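Local coordinates for protein charybdin (PDB 2B7U) that belongs to the ribosome-inactivating protein family and comes from the plant Charybdis maritima, at residues W193-L198 / Q223-G227. Sequence-based numbering, arbitrary orientation.
Sequences WMQNDL and QTIYG
The CG2 methyl of Ile225 meets the six-membered ring of Trp193 obliquely, 3.6 Å from CZ3, and the same methyl meets Leu198 CD2 at 3.9 Å, joining helix 192-199 to strand 223-225. Ile225 also packs on Phe205 of helix 202-214 and on Phe239. Next to this cluster the phenol ring of Tyr226 lies flat over one indole face: its centroid sits 3.7 Å from that of the five-membered ring, with the planes only 9° apart. Tyr226 CB sits over the six-membered ring on the same side, a CH-pi contact 3.9 Å from its centroid. The chi1 of Trp193, 77°, puts CG between the backbone N and the carbonyl carbon, and the indole so placed is sandwiched between Tyr226 and, on its opposite face, Met194 CG. One helical turn on, Asp197 turns its carboxylate to the hairpin: OD2 accepts the backbone N of Tyr226 at 2.9 Å, the N-H pointing almost straight at it (159°). A water donates to the same OD2 and accepts from Gly227 N at 2.9 Å, so one carboxylate oxygen holds the Tyr226 amide directly and the Gly227 amide through water. Tyr226 also borders a bound MES molecule. Helix and strand run nearly antiparallel, and the carboxylate and indole together dock the turn of the two-stranded beta-hairpin 223-230 onto a helix of the ribosome-inactivating-protein fold.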
loop_
_atom_site.group_PDB
_atom_site.type_symbol
_atom_site.label_atom_id
_atom_site.label_comp_id
_atom_site.label_asym_id
_atom_site.label_seq_id
_atom_site.Cartn_x
_atom_site.Cartn_y
_atom_site.Cartn_z
ATOM N N TRP A 193 4.013 8.053 14.647
ATOM C CA TRP A 193 5.091 7.068 14.599
ATOM C C TRP A 193 4.876 6.051 13.475
ATOM O O TRP A 193 5.834 5.554 12.863
ATOM C CB TRP A 193 5.283 6.388 15.947
ATOM C CG TRP A 193 4.305 5.328 16.355
ATOM C CD1 TRP A 193 3.167 5.498 17.107
ATOM C CD2 TRP A 193 4.398 3.934 16.078
ATOM N NE1 TRP A 193 2.554 4.282 17.303
ATOM C CE2 TRP A 193 3.293 3.305 16.688
ATOM C CE3 TRP A 193 5.309 3.147 15.373
ATOM C CZ2 TRP A 193 3.084 1.932 16.606
ATOM C CZ3 TRP A 193 5.098 1.784 15.311
ATOM C CH2 TRP A 193 3.995 1.196 15.916
ATOM N N MET A 194 3.612 5.726 13.214
ATOM C CA MET A 194 3.274 4.821 12.111
ATOM C C MET A 194 3.554 5.475 10.758
ATOM O O MET A 194 3.993 4.806 9.821
ATOM C CB MET A 194 1.823 4.354 12.216
ATOM C CG MET A 194 1.598 3.482 13.399
ATOM S SD MET A 194 -0.077 2.832 13.506
ATOM C CE MET A 194 0.040 2.030 15.110
ATOM N N GLN A 195 3.313 6.769 10.624
ATOM C CA GLN A 195 3.747 7.472 9.408
ATOM C C GLN A 195 5.279 7.514 9.266
ATOM O O GLN A 195 5.877 7.106 8.247
ATOM C CB GLN A 195 3.199 8.896 9.409
ATOM C CG GLN A 195 3.602 9.668 8.165
ATOM C CD GLN A 195 3.296 11.130 8.281
ATOM O OE1 GLN A 195 3.752 11.800 9.210
ATOM N NE2 GLN A 195 2.530 11.643 7.347
ATOM N N ASN A 196 5.954 7.985 10.299
ATOM C CA ASN A 196 7.352 8.340 10.164
ATOM C C ASN A 196 8.337 7.206 10.409
ATOM O O ASN A 196 9.454 7.162 9.821
ATOM C CB ASN A 196 7.690 9.466 11.134
ATOM C CG ASN A 196 6.991 10.761 10.822
ATOM O OD1 ASN A 196 6.913 11.651 11.681
ATOM N ND2 ASN A 196 6.507 10.903 9.605
ATOM N N ASP A 197 8.002 6.339 11.351
ATOM C CA ASP A 197 8.888 5.233 11.687
ATOM C C ASP A 197 8.612 4.038 10.777
ATOM O O ASP A 197 9.536 3.309 10.422
ATOM C CB ASP A 197 8.760 4.791 13.143
ATOM C CG ASP A 197 8.933 5.923 14.137
ATOM O OD1 ASP A 197 8.900 7.121 13.739
ATOM O OD2 ASP A 197 9.035 5.601 15.339
ATOM N N LEU A 198 7.344 3.804 10.445
ATOM C CA LEU A 198 6.989 2.653 9.619
ATOM C C LEU A 198 6.871 2.990 8.146
ATOM O O LEU A 198 7.696 2.558 7.346
ATOM C CB LEU A 198 5.693 2.009 10.112
ATOM C CG LEU A 198 5.732 1.478 11.545
ATOM C CD1 LEU A 198 4.423 0.788 11.888
ATOM C CD2 LEU A 198 6.894 0.509 11.744
ATOM N N GLN A 223 17.544 -0.258 14.785
ATOM C CA GLN A 223 16.626 0.793 14.388
ATOM C C GLN A 223 15.781 1.169 15.595
ATOM O O GLN A 223 15.557 0.348 16.472
ATOM C CB GLN A 223 15.724 0.285 13.276
ATOM C CG GLN A 223 16.497 -0.234 12.081
ATOM C CD GLN A 223 17.204 0.847 11.332
ATOM O OE1 GLN A 223 16.598 1.854 10.960
ATOM N NE2 GLN A 223 18.506 0.672 11.118
ATOM N N THR A 224 15.308 2.402 15.631
ATOM C CA THR A 224 14.392 2.818 16.684
ATOM C C THR A 224 13.008 2.990 16.073
ATOM O O THR A 224 12.834 3.745 15.107
ATOM C CB THR A 224 14.890 4.111 17.331
ATOM O OG1 THR A 224 16.176 3.877 17.907
ATOM C CG2 THR A 224 13.933 4.554 18.413
ATOM N N ILE A 225 12.012 2.339 16.681
ATOM C CA ILE A 225 10.604 2.410 16.253
ATOM C C ILE A 225 9.737 2.602 17.492
ATOM O O ILE A 225 9.896 1.864 18.459
ATOM C CB ILE A 225 10.145 1.131 15.521
ATOM C CG1 ILE A 225 10.977 0.931 14.253
ATOM C CG2 ILE A 225 8.649 1.200 15.197
ATOM C CD1 ILE A 225 10.694 -0.357 13.495
ATOM N N TYR A 226 8.846 3.585 17.441
ATOM C CA TYR A 226 7.961 3.912 18.576
ATOM C C TYR A 226 8.774 4.039 19.867
ATOM O O TYR A 226 8.340 3.588 20.928
ATOM C CB TYR A 226 6.898 2.826 18.747
ATOM C CG TYR A 226 5.631 3.213 19.494
ATOM C CD1 TYR A 226 4.792 2.231 20.006
ATOM C CD2 TYR A 226 5.260 4.533 19.668
ATOM C CE1 TYR A 226 3.617 2.561 20.670
ATOM C CE2 TYR A 226 4.087 4.871 20.341
ATOM C CZ TYR A 226 3.271 3.878 20.834
ATOM O OH TYR A 226 2.100 4.221 21.514
ATOM N N GLY A 227 9.942 4.666 19.777
ATOM C CA GLY A 227 10.782 4.905 20.935
ATOM C C GLY A 227 11.503 3.694 21.516
ATOM O O GLY A 227 12.130 3.793 22.579
HETATM O O HOH W 1 10.787 5.940 17.301
#